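Local coordinates for protein aryl acylamidase (bacterium CSBL00001, PDB 4YJ6) that probably hydrolyses the amide bond of N-acylated aromatic amines, releasing an arylamine and a carboxylic acid, as a member of the amidase signature family, at residues Q284-L289 against A401-R406; G291-V296 against A456-I461; G278-Q283 against K316-A321; R139-N144 against I428-T433. All coordinates share one frame; numbering follows the deposited sequence.

Contact 1 (Q284-L289 against A401-R406); sequences QEIQDL and ACMPVR
Ile286 lies over the bared backbone of Ala401 and Cys402, with its terminal methyl against main-chain carbons. This joins the start of helix 284-299 to the loop that leaves strand 394-398 in the central mixed sheet of the amidase signature fold. CD1 comes within 3.5 Å of Cys402 C and 3.8 Å of Ala401 C. The loop can be approached this closely because CB of both Ala401 and Cys402 points away from the helix. Ile286 is extended at its second torsion (chi2 174°), which carries CD1 far enough from the helix axis to meet that backbone. One bond nearer the backbone, CG1 packs against the selenium of Met403, present as selenomethionine, at 3.7 Å. The two side chains run past one another in opposite senses, so Ile286 meets the selenium along its flank. Met403 is bent at its last two torsions: the bend at chi2 (-61°) leaves the selenium facing the helix, while the one at chi3 turns CE away from it. Ile451 and Ala456, from the two neighbouring strands 443-451 and 454-462, also touch it. A branched aliphatic residue and a flexible, polarisable one suit this place, since together they fill an irregular apolar corner between helix, loop and sheet. No hydrogen bond spans the two segments. Two backbone atoms of the loop find partners outside them: Cys402 O accepts from Trp194 NE1, and Met403 N donates to Gln283 OE1. On the exposed side of the helix, Gln284 NE2 gives a 2.9 Å hydrogen bond to Asp288 OD1, reaching that oxygen from above the carboxylate plane.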
# COMPACT_ATOMS: atom_id res chain seq x y z
N GLN A 284 -1.91 21.87 9.69
CA GLN A 284 -2.60 21.96 10.96
C GLN A 284 -3.94 21.22 10.98
O GLN A 284 -4.30 20.63 11.98
CB GLN A 284 -2.82 23.46 11.31
CG GLN A 284 -3.38 23.63 12.67
CD GLN A 284 -2.43 23.14 13.75
OE1 GLN A 284 -1.26 23.56 13.80
NE2 GLN A 284 -2.92 22.26 14.61
N GLU A 285 -4.69 21.27 9.88
CA GLU A 285 -5.99 20.60 9.84
C GLU A 285 -5.87 19.08 10.05
O GLU A 285 -6.75 18.43 10.63
CB GLU A 285 -6.71 20.86 8.50
CG GLU A 285 -7.02 22.33 8.25
CD GLU A 285 -5.85 23.13 7.66
OE1 GLU A 285 -4.75 22.58 7.33
OE2 GLU A 285 -6.04 24.37 7.52
N ILE A 286 -4.77 18.53 9.56
CA ILE A 286 -4.50 17.10 9.73
C ILE A 286 -4.14 16.83 11.19
O ILE A 286 -4.69 15.93 11.82
CB ILE A 286 -3.37 16.65 8.82
CG1 ILE A 286 -3.88 16.59 7.36
CG2 ILE A 286 -2.83 15.24 9.27
CD1 ILE A 286 -2.77 16.29 6.35
N GLN A 287 -3.27 17.67 11.77
CA GLN A 287 -2.98 17.53 13.20
C GLN A 287 -4.25 17.55 14.04
O GLN A 287 -4.45 16.71 14.93
CB GLN A 287 -2.04 18.63 13.68
CG GLN A 287 -0.71 18.66 12.99
CD GLN A 287 0.28 19.57 13.71
OE1 GLN A 287 0.39 19.55 14.94
NE2 GLN A 287 1.00 20.39 12.93
N ASP A 288 -5.13 18.51 13.78
CA ASP A 288 -6.35 18.59 14.56
C ASP A 288 -7.25 17.38 14.41
O ASP A 288 -7.88 16.91 15.39
CB ASP A 288 -7.16 19.85 14.17
CG ASP A 288 -6.45 21.14 14.53
OD1 ASP A 288 -5.47 21.11 15.32
OD2 ASP A 288 -6.89 22.19 14.01
N LEU A 289 -7.33 16.86 13.19
CA LEU A 289 -8.19 15.72 12.92
C LEU A 289 -7.67 14.51 13.67
O LEU A 289 -8.43 13.72 14.21
CB LEU A 289 -8.25 15.45 11.40
CG LEU A 289 -9.15 14.30 10.97
CD1 LEU A 289 -10.63 14.63 11.21
CD2 LEU A 289 -8.87 13.97 9.47
N ALA A 401 1.67 13.97 6.03
CA ALA A 401 1.82 15.37 6.49
C ALA A 401 0.95 16.36 5.70
O ALA A 401 0.89 17.54 6.08
CB ALA A 401 3.26 15.78 6.36
N CYS A 402 0.32 15.91 4.61
CA CYS A 402 -0.48 16.81 3.77
C CYS A 402 -1.64 16.10 3.09
O CYS A 402 -1.68 14.86 3.01
CB CYS A 402 0.39 17.48 2.70
SG CYS A 402 1.21 16.30 1.55
N MSE A 403 -2.57 16.90 2.60
CA MSE A 403 -3.73 16.43 1.85
C MSE A 403 -3.39 16.11 0.40
O MSE A 403 -2.31 16.46 -0.09
CB MSE A 403 -4.82 17.52 1.88
CG MSE A 403 -5.23 17.94 3.28
SE MSE A 403 -5.97 16.46 4.31
CE MSE A 403 -7.52 15.99 3.23
N PRO A 404 -4.31 15.44 -0.30
CA PRO A 404 -4.06 15.13 -1.71
C PRO A 404 -3.70 16.36 -2.53
O PRO A 404 -4.19 17.48 -2.25
CB PRO A 404 -5.40 14.54 -2.17
CG PRO A 404 -5.96 13.88 -0.98
CD PRO A 404 -5.56 14.83 0.18
N VAL A 405 -2.83 16.14 -3.52
CA VAL A 405 -2.41 17.16 -4.46
C VAL A 405 -3.17 17.03 -5.78
O VAL A 405 -3.67 15.95 -6.14
CB VAL A 405 -0.90 17.12 -4.72
CG1 VAL A 405 -0.13 17.28 -3.41
CG2 VAL A 405 -0.49 15.80 -5.45
N ARG A 406 -3.26 18.14 -6.50
CA ARG A 406 -3.84 18.12 -7.84
C ARG A 406 -2.98 17.34 -8.81
O ARG A 406 -1.75 17.37 -8.75
CB ARG A 406 -4.03 19.57 -8.34
CG ARG A 406 -4.91 20.38 -7.40
CD ARG A 406 -5.34 21.76 -7.95
NE ARG A 406 -6.65 21.64 -8.59
CZ ARG A 406 -7.81 21.89 -7.99
NH1 ARG A 406 -7.88 22.32 -6.74
NH2 ARG A 406 -8.93 21.71 -8.68

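Contact 2 (G291-V296 against A456-I461); sequences GKAARV and AGMLII
Met458, a selenomethionine on strand 454-462, reaches across to Ala293 on helix 284-299, and its course can be traced atom by atom. CB leaves the strand toward the helix. CG then lies anti to the backbone N (chi1 165°), and with the next bond also extended, CB and CG act as a straight spacer that bridges a gap of 7.8 Å between Ala293 CA and Met458 CA. The selenium makes the first contact, 3.8 Å from Ala293 CB, and it also lies 4.4 Å from Ala294 N. At the last torsion the chain turns (chi3 76°), so CE does not run on into the helix but swings round to lie 4.1 Å from the same Ala293 CB. One small methyl thus faces both the selenium and the methyl at the tip. Alanine suits the helix side because it keeps the surface low where a long, unbranched side chain arrives; the flexible chain, in turn, can bend to fit that surface. No hydrogen bond crosses the contact, and its close approaches are between apolar side chains. Arg295, on the exposed side of the helix, turns back instead to Gly291: NH1 donates to Gly291 O at 3.1 Å from above the carbonyl plane, while the oxygen lies close to the guanidinium plane. Met458 is an inner residue of the large mixed sheet, its strand being flanked by antiparallel strands 443-451 and 394-398. Around its side chain gather Ile290 and Phe297 of helix 284-299, Val446 of strand 443-451, and Phe477 of helix 467-480, so it fills the angle where both helices meet the sheet.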
# COMPACT_ATOMS: atom_id res chain seq x y z
N GLY A 291 -5.80 14.56 16.43
CA GLY A 291 -6.04 14.77 17.85
C GLY A 291 -7.43 14.32 18.24
O GLY A 291 -7.65 13.76 19.32
N LYS A 292 -8.40 14.59 17.36
CA LYS A 292 -9.77 14.19 17.60
C LYS A 292 -9.90 12.68 17.52
O LYS A 292 -10.49 12.03 18.38
CB LYS A 292 -10.65 14.83 16.53
CG LYS A 292 -12.14 14.78 16.79
CD LYS A 292 -12.87 15.75 15.85
CE LYS A 292 -14.20 16.22 16.43
NZ LYS A 292 -14.73 17.39 15.64
N ALA A 293 -9.30 12.10 16.48
CA ALA A 293 -9.41 10.66 16.27
C ALA A 293 -8.83 9.88 17.43
O ALA A 293 -9.36 8.88 17.83
CB ALA A 293 -8.72 10.25 14.96
N ALA A 294 -7.72 10.37 17.99
CA ALA A 294 -7.08 9.69 19.09
C ALA A 294 -8.00 9.58 20.30
O ALA A 294 -7.94 8.62 21.06
CB ALA A 294 -5.79 10.43 19.50
N ARG A 295 -8.88 10.55 20.46
CA ARG A 295 -9.78 10.57 21.60
C ARG A 295 -10.84 9.51 21.49
O ARG A 295 -11.46 9.14 22.49
CB ARG A 295 -10.39 11.95 21.78
CG ARG A 295 -9.35 12.90 22.42
CD ARG A 295 -9.75 14.32 22.32
NE ARG A 295 -8.96 15.13 23.26
CZ ARG A 295 -7.80 15.71 22.98
NH1 ARG A 295 -7.24 15.58 21.78
NH2 ARG A 295 -7.21 16.45 23.93
N VAL A 296 -11.04 8.98 20.28
CA VAL A 296 -11.98 7.87 20.13
C VAL A 296 -11.53 6.72 21.02
O VAL A 296 -12.34 6.04 21.64
CB VAL A 296 -12.11 7.44 18.66
CG1 VAL A 296 -12.95 6.11 18.53
CG2 VAL A 296 -12.72 8.58 17.83
N ALA A 456 -8.33 11.93 4.93
CA ALA A 456 -7.03 11.92 5.63
C ALA A 456 -6.97 10.69 6.51
O ALA A 456 -7.97 10.29 7.10
CB ALA A 456 -6.86 13.20 6.53
N GLY A 457 -5.77 10.13 6.66
CA GLY A 457 -5.62 8.94 7.47
C GLY A 457 -4.87 9.10 8.78
O GLY A 457 -4.04 10.01 8.95
N MSE A 458 -5.18 8.20 9.71
CA MSE A 458 -4.37 8.07 10.92
C MSE A 458 -3.62 6.74 10.90
O MSE A 458 -4.19 5.72 10.53
CB MSE A 458 -5.28 8.08 12.14
CG MSE A 458 -4.54 7.60 13.35
SE MSE A 458 -5.71 7.96 14.88
CE MSE A 458 -6.94 6.54 14.61
N LEU A 459 -2.33 6.78 11.25
CA LEU A 459 -1.54 5.54 11.26
C LEU A 459 -1.56 4.96 12.66
O LEU A 459 -1.33 5.67 13.64
CB LEU A 459 -0.09 5.86 10.88
CG LEU A 459 0.74 4.60 10.55
CD1 LEU A 459 0.18 3.99 9.23
CD2 LEU A 459 2.21 4.96 10.37
N ILE A 460 -1.87 3.67 12.74
CA ILE A 460 -1.76 2.93 13.98
C ILE A 460 -0.54 2.03 13.86
O ILE A 460 -0.49 1.18 12.96
CB ILE A 460 -3.02 2.05 14.16
CG1 ILE A 460 -4.28 2.94 14.18
CG2 ILE A 460 -2.90 1.13 15.42
CD1 ILE A 460 -5.61 2.14 14.35
N ILE A 461 0.43 2.20 14.76
CA ILE A 461 1.65 1.40 14.71
C ILE A 461 1.69 0.45 15.91
O ILE A 461 1.43 0.88 17.06
CB ILE A 461 2.90 2.32 14.76
CG1 ILE A 461 2.83 3.41 13.67
CG2 ILE A 461 4.20 1.47 14.62
CD1 ILE A 461 4.06 4.42 13.69

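Contact 3 (G278-Q283 against K316-A321); sequences GVFPVQ and KQMSDA
The Phe280 ring meets Met318 at its far corner: CZ lies 3.9 Å from Met318 CE, the methyl arriving obliquely and the two side chains crossing at about a right angle. The ring belongs to the loop that joins strand 270-273 of the amidase signature fold's large mixed sheet to helix 284-299, and Met318, a selenomethionine, belongs to helix 315-339. The ring also touches Met432 of another loop. The same Met318 methyl lies 3.6 Å from CG2 of Val279; with CG1 beside the backbone N (chi1 -64°), CG2 is left in the crowded position between the backbone N and the carbonyl carbon, and one methyl packs against two successive loop residues. Met318 is bent only at its last torsion (chi3 -67°), which turns CE to meet both. Methionine's long unbranched chain suits the place: Met318 CA is 10.5 Å from Phe280 CA, and the extended chi2 carries the methyl across. Leu377 and Val381 of helix 368-389 and Tyr434 and Leu435 of helix 434-439 also touch Met318. Gly278 accommodates a positive phi of 71° just before the touching residues. On another side of the helix Lys316 and Asp320, one turn apart, form a salt bridge: Asp320 OD2 receives Lys316 NZ at 2.8 Å on its syn lone pair.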
# COMPACT_ATOMS: atom_id res chain seq x y z
N GLY A 278 7.65 14.69 16.03
CA GLY A 278 8.60 15.68 16.51
C GLY A 278 9.49 16.32 15.47
O GLY A 278 10.30 17.20 15.81
N VAL A 279 9.41 15.88 14.21
CA VAL A 279 10.35 16.35 13.19
C VAL A 279 9.70 16.77 11.87
O VAL A 279 10.37 17.43 11.08
CB VAL A 279 11.43 15.28 12.83
CG1 VAL A 279 12.31 15.00 14.05
CG2 VAL A 279 10.77 13.99 12.38
N PHE A 280 8.44 16.40 11.59
CA PHE A 280 7.84 16.77 10.29
C PHE A 280 6.95 18.01 10.40
O PHE A 280 6.28 18.20 11.41
CB PHE A 280 6.92 15.68 9.76
CG PHE A 280 7.61 14.38 9.42
CD1 PHE A 280 7.72 13.37 10.38
CD2 PHE A 280 8.15 14.17 8.16
CE1 PHE A 280 8.34 12.16 10.08
CE2 PHE A 280 8.80 12.97 7.83
CZ PHE A 280 8.87 11.96 8.79
N PRO A 281 6.92 18.82 9.32
CA PRO A 281 5.90 19.87 9.22
C PRO A 281 4.59 19.24 8.78
O PRO A 281 4.59 18.57 7.75
CB PRO A 281 6.47 20.81 8.17
CG PRO A 281 7.27 19.88 7.24
CD PRO A 281 7.87 18.84 8.20
N VAL A 282 3.51 19.41 9.54
CA VAL A 282 2.26 18.73 9.22
C VAL A 282 1.15 19.75 9.13
O VAL A 282 1.02 20.60 10.02
CB VAL A 282 1.89 17.70 10.31
CG1 VAL A 282 0.53 17.04 10.03
CG2 VAL A 282 3.02 16.66 10.39
N GLN A 283 0.35 19.68 8.08
CA GLN A 283 -0.76 20.65 7.92
C GLN A 283 -1.63 20.67 9.19
O GLN A 283 -2.06 19.63 9.72
CB GLN A 283 -1.57 20.35 6.65
CG GLN A 283 -0.76 20.59 5.40
CD GLN A 283 -1.50 20.25 4.12
OE1 GLN A 283 -2.52 19.52 4.13
NE2 GLN A 283 -1.00 20.77 3.00
N LYS A 316 14.64 16.14 6.52
CA LYS A 316 15.42 16.08 5.29
C LYS A 316 16.51 15.04 5.36
O LYS A 316 16.74 14.34 4.38
CB LYS A 316 16.05 17.45 4.94
CG LYS A 316 16.91 17.36 3.66
CD LYS A 316 17.40 18.74 3.20
CE LYS A 316 17.79 18.72 1.70
NZ LYS A 316 18.97 17.86 1.35
N GLN A 317 17.20 14.94 6.49
CA GLN A 317 18.25 13.92 6.59
C GLN A 317 17.65 12.53 6.40
O GLN A 317 18.23 11.69 5.73
CB GLN A 317 18.92 14.00 7.95
CG GLN A 317 19.92 15.17 8.02
CD GLN A 317 20.50 15.32 9.43
OE1 GLN A 317 19.78 15.33 10.42
NE2 GLN A 317 21.82 15.45 9.51
N MSE A 318 16.48 12.29 7.00
CA MSE A 318 15.86 10.98 6.89
C MSE A 318 15.35 10.68 5.48
O MSE A 318 15.55 9.57 4.97
CB MSE A 318 14.72 10.88 7.89
CG MSE A 318 15.26 10.99 9.27
SE MSE A 318 13.91 10.32 10.48
CE MSE A 318 12.54 11.72 10.21
N SER A 319 14.67 11.64 4.84
CA SER A 319 14.19 11.38 3.49
C SER A 319 15.33 11.20 2.50
O SER A 319 15.23 10.36 1.59
CB SER A 319 13.21 12.46 2.99
OG SER A 319 13.85 13.73 2.81
N ASP A 320 16.41 11.97 2.66
CA ASP A 320 17.57 11.76 1.79
C ASP A 320 18.14 10.34 1.95
O ASP A 320 18.50 9.69 0.97
CB ASP A 320 18.70 12.76 2.11
CG ASP A 320 18.44 14.17 1.56
OD1 ASP A 320 17.53 14.37 0.74
OD2 ASP A 320 19.19 15.09 1.97
N ALA A 321 18.23 9.86 3.19
CA ALA A 321 18.73 8.50 3.45
C ALA A 321 17.79 7.48 2.83
O ALA A 321 18.24 6.50 2.21
CB ALA A 321 18.86 8.22 4.97

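Contact 4 (R139-N144 against I428-T433); sequences RGTTDN and IGWCMT
A type I beta turn from Ile428 to Cys431, closed by a 3.0 Å bond from Cys431 N to Ile428 O and overlapped by an inverse gamma turn centred on Cys431, presents Trp430 and Cys431 to the loop at Gly140. The carbonyl oxygen of Gly140 lies at the rim of the indole, 3.2 Å from Trp430 CH2 and near the ring plane, with the C=O bond running across that edge, where the weakly positive C-H groups probably welcome an oxygen. Glycine suits the position: with no side chain, its backbone can come right up to the ring, and its CA lies 4.0 Å from Cys431 SG. That sulfur is held over one face of the neighbouring indole, 3.4 Å above the plane and displaced toward the rim, so Gly140 meets the ring edge and the sulfur together. The tryptophan CG lies between the backbone N and the carbonyl carbon; chi1 46° brings the ring toward the loop and chi2 -84° turns its six-membered half to Gly140, while NE1 is hydrogen-bonded to Pro426 O. These are two buried loops of the amidase signature fold, one between strands 126-131 and 151-152 and the other leading into helix 434-439; Gly140 and Leu427 also share a backbone hydrogen bond. Thr141 adds a looser apolar contact, its CG2 4.3 Å from Trp430 CZ2 and oblique to the ring. Its hydroxyl is used in a different direction, for OG1 is hydrogen-bonded to Thr413 O, an oxygen that also receives Arg139 NH1. Ile428 packs against Ser319, Trp322 and Cys323 of helix 315-339.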
# COMPACT_ATOMS: atom_id res chain seq x y z
N ARG A 139 7.85 7.68 -5.59
CA ARG A 139 7.13 8.85 -5.07
C ARG A 139 5.81 8.41 -4.46
O ARG A 139 5.30 7.32 -4.76
CB ARG A 139 6.83 9.90 -6.16
CG ARG A 139 6.15 9.29 -7.41
CD ARG A 139 6.02 10.30 -8.57
NE ARG A 139 7.33 10.67 -9.09
CZ ARG A 139 7.63 11.83 -9.67
NH1 ARG A 139 6.72 12.79 -9.80
NH2 ARG A 139 8.88 12.02 -10.10
N GLY A 140 5.25 9.26 -3.61
CA GLY A 140 4.00 9.00 -2.92
C GLY A 140 2.76 9.46 -3.70
O GLY A 140 1.68 9.60 -3.11
N THR A 141 2.92 9.68 -5.00
CA THR A 141 1.81 9.95 -5.90
C THR A 141 1.84 8.88 -6.99
O THR A 141 2.84 8.18 -7.15
CB THR A 141 1.95 11.30 -6.58
OG1 THR A 141 3.28 11.38 -7.12
CG2 THR A 141 1.73 12.44 -5.53
N THR A 142 0.74 8.73 -7.70
CA THR A 142 0.72 7.82 -8.84
C THR A 142 0.50 8.54 -10.17
O THR A 142 -0.59 9.02 -10.45
CB THR A 142 -0.34 6.74 -8.65
OG1 THR A 142 0.00 5.98 -7.48
CG2 THR A 142 -0.38 5.78 -9.88
N ASP A 143 1.57 8.54 -10.96
CA ASP A 143 1.57 9.18 -12.28
C ASP A 143 2.82 8.74 -12.97
O ASP A 143 3.81 8.38 -12.34
CB ASP A 143 1.62 10.71 -12.09
CG ASP A 143 1.23 11.48 -13.37
OD1 ASP A 143 0.96 10.82 -14.39
OD2 ASP A 143 1.21 12.74 -13.33
N ASN A 144 2.78 8.73 -14.30
CA ASN A 144 3.97 8.43 -15.06
C ASN A 144 3.65 8.87 -16.49
O ASN A 144 2.51 9.20 -16.77
CB ASN A 144 4.30 6.95 -14.99
CG ASN A 144 3.09 6.07 -15.32
OD1 ASN A 144 2.53 6.18 -16.39
ND2 ASN A 144 2.71 5.19 -14.39
N ILE A 428 8.82 12.01 -1.35
CA ILE A 428 8.55 11.11 -0.25
C ILE A 428 8.59 11.80 1.12
O ILE A 428 8.25 11.21 2.13
CB ILE A 428 9.58 9.95 -0.25
CG1 ILE A 428 9.08 8.72 0.51
CG2 ILE A 428 10.89 10.40 0.37
CD1 ILE A 428 7.89 8.01 -0.19
N GLY A 429 9.02 13.06 1.16
CA GLY A 429 9.28 13.68 2.47
C GLY A 429 8.09 13.81 3.39
O GLY A 429 8.25 13.81 4.63
N TRP A 430 6.90 14.02 2.80
CA TRP A 430 5.66 14.17 3.56
C TRP A 430 5.01 12.79 3.86
O TRP A 430 3.97 12.71 4.52
CB TRP A 430 4.68 15.05 2.74
CG TRP A 430 4.64 14.59 1.28
CD1 TRP A 430 5.50 14.96 0.29
CD2 TRP A 430 3.73 13.65 0.70
NE1 TRP A 430 5.18 14.29 -0.88
CE2 TRP A 430 4.08 13.50 -0.65
CE3 TRP A 430 2.63 12.93 1.19
CZ2 TRP A 430 3.40 12.62 -1.52
CZ3 TRP A 430 1.94 12.08 0.34
CH2 TRP A 430 2.31 11.95 -1.01
N CYS A 431 5.62 11.72 3.37
CA CYS A 431 5.09 10.37 3.62
C CYS A 431 5.71 9.83 4.90
O CYS A 431 6.65 9.01 4.84
CB CYS A 431 5.41 9.43 2.45
SG CYS A 431 4.86 10.10 0.83
N MSE A 432 5.17 10.25 6.05
CA MSE A 432 5.76 9.96 7.36
C MSE A 432 5.79 8.48 7.67
O MSE A 432 6.53 8.04 8.53
CB MSE A 432 5.01 10.76 8.42
CG MSE A 432 5.05 12.20 8.04
SE MSE A 432 4.41 13.19 9.59
CE MSE A 432 2.50 12.85 9.48
N THR A 433 4.95 7.74 6.93
CA THR A 433 4.97 6.27 6.89
C THR A 433 6.36 5.64 6.72
O THR A 433 6.56 4.49 7.14
CB THR A 433 4.15 5.81 5.66
OG1 THR A 433 4.48 6.64 4.53
CG2 THR A 433 2.68 6.03 5.94

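Contacts 1 and 2 share helix 284-299, which meets a loop in one and a strand in the other; their centres lie 13 Å apart and Leu289 CD2 meets Ala456 CB at 3.6 Å. Contact 3 supplies the loop leading into that helix, and Ala401 O lies 3.0 Å from Gln283 N, a probable hydrogen bond. Contact 4 encloses contacts 1 and 3 in sequence and touches both: Ala401 N lies 3.0 Å from Trp430 O, and Phe280 CD1 3.4 Å from Met432 SE. Its Thr433 OG1 is hydrogen-bonded to Gly185 O, in the glycine- and serine-rich signature sequence that in this family carries the catalytic serines, so contact 4 probably lies closest to the active site.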